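Hypoxic response protein 1 (Mycobacterium tuberculosis, PDB 1Y5H) is a secreted, homodimeric CBS-domain protein of unknown function that probably binds zinc and, unlike some other CBS proteins, does not seem to bind AMP. Local coordinates at residues A[121-124]-A[125-129]; A[31-34]-A[35-38]. All blocks are in the same frame, centred on the assembly; numbering follows the deposited sequence.

Contact 1 of 2, residues A[121-124]-A[125-129]; sequences TEAD and IARHL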
loop_
_atom_site.group_PDB
_atom_site.type_symbol
_atom_site.label_atom_id
_atom_site.label_comp_id
_atom_site.label_asym_id
_atom_site.label_seq_id
_atom_site.Cartn_x
_atom_site.Cartn_y
_atom_site.Cartn_z
ATOM N N THR A 121 15.945 3.687 -3.951
ATOM C CA THR A 121 14.698 3.268 -4.592
ATOM C C THR A 121 14.972 2.810 -6.015
ATOM O O THR A 121 16.021 3.101 -6.583
ATOM C CB THR A 121 13.658 4.411 -4.669
ATOM O OG1 THR A 121 14.053 5.359 -5.671
ATOM C CG2 THR A 121 13.540 5.110 -3.325
ATOM N N GLU A 122 14.013 2.097 -6.589
ATOM C CA GLU A 122 14.158 1.611 -7.949
ATOM C C GLU A 122 14.272 2.808 -8.888
ATOM O O GLU A 122 15.003 2.764 -9.875
ATOM C CB GLU A 122 12.955 0.748 -8.320
ATOM C CG GLU A 122 13.203 -0.153 -9.507
ATOM C CD GLU A 122 12.130 -1.209 -9.667
ATOM O OE1 GLU A 122 10.954 -0.836 -9.867
ATOM O OE2 GLU A 122 12.464 -2.412 -9.593
ATOM N N ALA A 123 13.562 3.884 -8.562
ATOM C CA ALA A 123 13.596 5.098 -9.375
ATOM C C ALA A 123 14.994 5.711 -9.357
ATOM O O ALA A 123 15.447 6.268 -10.359
ATOM C CB ALA A 123 12.575 6.100 -8.863
ATOM N N ASP A 124 15.672 5.617 -8.217
ATOM C CA ASP A 124 17.028 6.140 -8.101
ATOM C C ASP A 124 17.937 5.398 -9.078
ATOM O O ASP A 124 18.798 5.997 -9.720
ATOM C CB ASP A 124 17.571 5.958 -6.677
ATOM C CG ASP A 124 16.900 6.870 -5.668
ATOM O OD1 ASP A 124 16.626 8.036 -6.015
ATOM O OD2 ASP A 124 16.667 6.424 -4.521
ATOM N N ILE A 125 17.746 4.087 -9.183
ATOM C CA ILE A 125 18.553 3.274 -10.088
ATOM C C ILE A 125 18.309 3.687 -11.537
ATOM O O ILE A 125 19.253 3.835 -12.314
ATOM C CB ILE A 125 18.239 1.767 -9.912
ATOM C CG1 ILE A 125 18.659 1.316 -8.509
ATOM C CG2 ILE A 125 18.975 0.951 -10.963
ATOM C CD1 ILE A 125 18.318 -0.127 -8.188
ATOM N N ALA A 126 17.044 3.881 -11.893
ATOM C CA ALA A 126 16.689 4.279 -13.252
ATOM C C ALA A 126 17.295 5.627 -13.634
ATOM O O ALA A 126 17.726 5.828 -14.772
ATOM C CB ALA A 126 15.174 4.331 -13.398
ATOM N N ARG A 127 17.334 6.546 -12.675
ATOM C CA ARG A 127 17.872 7.881 -12.909
ATOM C C ARG A 127 19.382 7.918 -13.105
ATOM O O ARG A 127 19.892 8.764 -13.838
ATOM C CB ARG A 127 17.525 8.804 -11.735
ATOM C CG ARG A 127 16.043 9.013 -11.491
ATOM C CD ARG A 127 15.819 9.563 -10.089
ATOM N NE ARG A 127 14.402 9.711 -9.775
ATOM C CZ ARG A 127 13.894 9.595 -8.552
ATOM N NH1 ARG A 127 14.687 9.325 -7.524
ATOM N NH2 ARG A 127 12.590 9.746 -8.356
ATOM N N HIS A 128 20.100 7.000 -12.467
ATOM C CA HIS A 128 21.553 7.010 -12.559
ATOM C C HIS A 128 22.226 5.803 -13.208
ATOM O O HIS A 128 23.284 5.364 -12.752
ATOM C CB HIS A 128 22.133 7.224 -11.162
ATOM C CG HIS A 128 21.468 8.329 -10.401
ATOM N ND1 HIS A 128 21.495 9.642 -10.818
ATOM C CD2 HIS A 128 20.741 8.312 -9.259
ATOM C CE1 HIS A 128 20.814 10.387 -9.966
ATOM N NE2 HIS A 128 20.346 9.603 -9.010
ATOM N N LEU A 129 21.632 5.270 -14.272
ATOM C CA LEU A 129 22.236 4.130 -14.954
ATOM C C LEU A 129 23.476 4.548 -15.745
ATOM O O LEU A 129 24.533 3.928 -15.624
ATOM C CB LEU A 129 21.228 3.458 -15.893
ATOM C CG LEU A 129 20.089 2.667 -15.251
ATOM C CD1 LEU A 129 19.281 1.970 -16.338
ATOM C CD2 LEU A 129 20.656 1.643 -14.281
HETATM O O HOH W 1 18.237 9.704 -7.231
#
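D124 OD1 is gripped from two quarters: R127 NH1 lies 2.8 Å away in a salt bridge, and a water donates to the same oxygen at 2.6 Å. That water is also hydrogen-bonded to H128 NE2, at 2.8 Å, and so links the aspartate to the imidazole four residues on. The carboxylate meets the guanidinium at its edge, near the guanidinium plane, yet the two groups are turned 62° against each other, so the contact runs through a single oxygen and a single nitrogen rather than as a paired, coplanar bridge. R127 gets there by an extended run from CG to NE back along the helix, which also lays one guanidinium face over A123 CB, 3.6 Å below the plane.

The other carboxylate oxygen serves the helix start. With CG beside its own backbone N (chi1 -71°), D124 turns OD2 back to T121 N, which donates over 2.9 Å to the anti side of the carboxylate, 27° out of its plane. In return D124 N donates to T121 OG1 at 3.0 Å; the two bonds make a capping box with T121 as N-cap. One buried aspartate thus links the cap to R127 directly and to H128 through the water, and the nearby positive charge of R127 would be expected to stabilise its anionic form.

Further along, H128 leaves helical geometry, although its N still bonds D124 O. H128 is probably a zinc ligand, as in relatives.

Helix 122-127 follows directly on strand 115-121 in the second CBS motif. I125 packs against I93, L97 and M100 of helix 93-103 and, together with H128, reaches I13 of helix 10-13.

Contact 2 of 2, residues A[31-34]-A[35-38]; sequences AQYM and REHD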
loop_
_atom_site.group_PDB
_atom_site.type_symbol
_atom_site.label_atom_id
_atom_site.label_comp_id
_atom_site.label_asym_id
_atom_site.label_seq_id
_atom_site.Cartn_x
_atom_site.Cartn_y
_atom_site.Cartn_z
ATOM N N ALA A 31 2.466 5.566 10.984
ATOM C CA ALA A 31 1.531 5.999 9.950
ATOM C C ALA A 31 1.688 7.496 9.725
ATOM O O ALA A 31 1.615 7.974 8.594
ATOM C CB ALA A 31 0.099 5.675 10.371
ATOM N N GLN A 32 1.901 8.233 10.809
ATOM C CA GLN A 32 2.088 9.679 10.709
ATOM C C GLN A 32 3.341 10.025 9.908
ATOM O O GLN A 32 3.343 10.983 9.137
ATOM C CB GLN A 32 2.167 10.293 12.106
ATOM C CG GLN A 32 0.864 10.164 12.876
ATOM C CD GLN A 32 0.990 10.524 14.341
ATOM O OE1 GLN A 32 0.004 10.510 15.079
ATOM N NE2 GLN A 32 2.203 10.844 14.775
ATOM N N TYR A 33 4.407 9.246 10.080
ATOM C CA TYR A 33 5.642 9.505 9.344
ATOM C C TYR A 33 5.466 9.239 7.857
ATOM O O TYR A 33 6.042 9.933 7.017
ATOM C CB TYR A 33 6.790 8.641 9.872
ATOM C CG TYR A 33 7.203 8.955 11.289
ATOM C CD1 TYR A 33 7.539 10.255 11.669
ATOM C CD2 TYR A 33 7.289 7.947 12.247
ATOM C CE1 TYR A 33 7.952 10.541 12.973
ATOM C CE2 TYR A 33 7.701 8.220 13.548
ATOM C CZ TYR A 33 8.031 9.517 13.906
ATOM O OH TYR A 33 8.435 9.784 15.196
HETATM N N MSE A 34 4.669 8.229 7.527
HETATM C CA MSE A 34 4.439 7.894 6.133
HETATM C C MSE A 34 3.649 8.991 5.430
HETATM O O MSE A 34 3.858 9.247 4.242
HETATM C CB MSE A 34 3.700 6.565 6.030
HETATM C CG MSE A 34 4.536 5.392 6.484
HETATM SE SE MSE A 34 3.475 3.805 6.430
HETATM C CE MSE A 34 4.755 2.561 7.178
ATOM N N ARG A 35 2.742 9.633 6.163
ATOM C CA ARG A 35 1.952 10.715 5.586
ATOM C C ARG A 35 2.869 11.919 5.425
ATOM O O ARG A 35 2.840 12.597 4.401
ATOM C CB ARG A 35 0.775 11.092 6.493
ATOM C CG ARG A 35 -0.067 12.240 5.926
ATOM C CD ARG A 35 -1.290 12.568 6.774
ATOM N NE ARG A 35 -0.943 13.072 8.099
ATOM C CZ ARG A 35 -1.825 13.574 8.959
ATOM N NH1 ARG A 35 -3.109 13.640 8.631
ATOM N NH2 ARG A 35 -1.427 14.006 10.148
ATOM N N GLU A 36 3.685 12.161 6.445
ATOM C CA GLU A 36 4.633 13.275 6.462
ATOM C C GLU A 36 5.569 13.265 5.256
ATOM O O GLU A 36 5.792 14.299 4.622
ATOM C CB GLU A 36 5.464 13.218 7.746
ATOM C CG GLU A 36 6.486 14.339 7.904
ATOM C CD GLU A 36 7.381 14.140 9.117
ATOM O OE1 GLU A 36 6.846 13.866 10.212
ATOM O OE2 GLU A 36 8.619 14.259 8.982
ATOM N N HIS A 37 6.108 12.092 4.937
ATOM C CA HIS A 37 7.042 11.952 3.822
ATOM C C HIS A 37 6.413 11.396 2.553
ATOM O O HIS A 37 7.088 11.243 1.536
ATOM C CB HIS A 37 8.211 11.058 4.243
ATOM C CG HIS A 37 9.006 11.606 5.386
ATOM N ND1 HIS A 37 9.721 12.782 5.296
ATOM C CD2 HIS A 37 9.185 11.153 6.650
ATOM C CE1 HIS A 37 10.305 13.029 6.455
ATOM N NE2 HIS A 37 9.995 12.055 7.294
ATOM N N ASP A 38 5.120 11.095 2.613
ATOM C CA ASP A 38 4.419 10.552 1.457
ATOM C C ASP A 38 5.142 9.322 0.905
ATOM O O ASP A 38 5.451 9.245 -0.284
ATOM C CB ASP A 38 4.293 11.629 0.371
ATOM C CG ASP A 38 3.492 11.161 -0.828
ATOM O OD1 ASP A 38 2.354 10.683 -0.634
ATOM O OD2 ASP A 38 3.997 11.278 -1.966
HETATM O O HOH W 2 1.871 13.248 9.317
#
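Y33 and E36 run side by side, pointing the same way from successive turns of the helix, with the carboxylate turned 73° from the ring plane. E36 OE1 comes to the ring edge, near its plane, 4.0 Å from Y33 CD1, a loose approach without a hydrogen bond. The phenol is held elsewhere, its OH hydrogen-bonded to E25. E36 is extended, CG anti to the backbone N (chi1 -179°), and its CG also lies over one face of the H37 ring.

R35 leaves the helix on another side. Its chain bends at chi3 (65°), bringing NE within 3.1 Å of a water that sits at the guanidinium edge, in plane. The water donates to Q32 O over 2.7 Å, an oxygen that also accepts E36 N at 3.0 Å, so this carbonyl takes the helical bond from E36 N, a weak one from R35 N, and the water that ties it to the R35 side chain.

At the C-terminal end D38, with positive phi, is the C' residue of a Schellman motif that ends the helix, its N making a weak 3.3 Å bond to R35 O.

Helix 27-37 is the crossover helix between parallel strands 21-22 and 41-45 of the first CBS motif. Y33 and selenomethionine M34 touch L42 of strand 41-45, M34 also reaches D57 and I60 of helix 57-65, and A31 packs on V61, and M34 and R35 on I62, of the second subunit.

From the N terminus the chain first passes through contact 2, in the helix that carries it from strand 21-22 to strand 41-45; after strand 51-56 and helix 57-65 it enters the second CBS motif and reaches contact 1 in its last helix. Each contact spans neighbouring turns of one helix and closes no long loop, so the two stand in series, neither nested nor crossed. Their centres are 22 Å apart and they do not touch. Contact 2 lies in the first CBS motif, on a helix that faces the partner subunit, whereas contact 1 meets no other chain of the assembly and joins the C-terminal helix to helices 10-13 and 93-103.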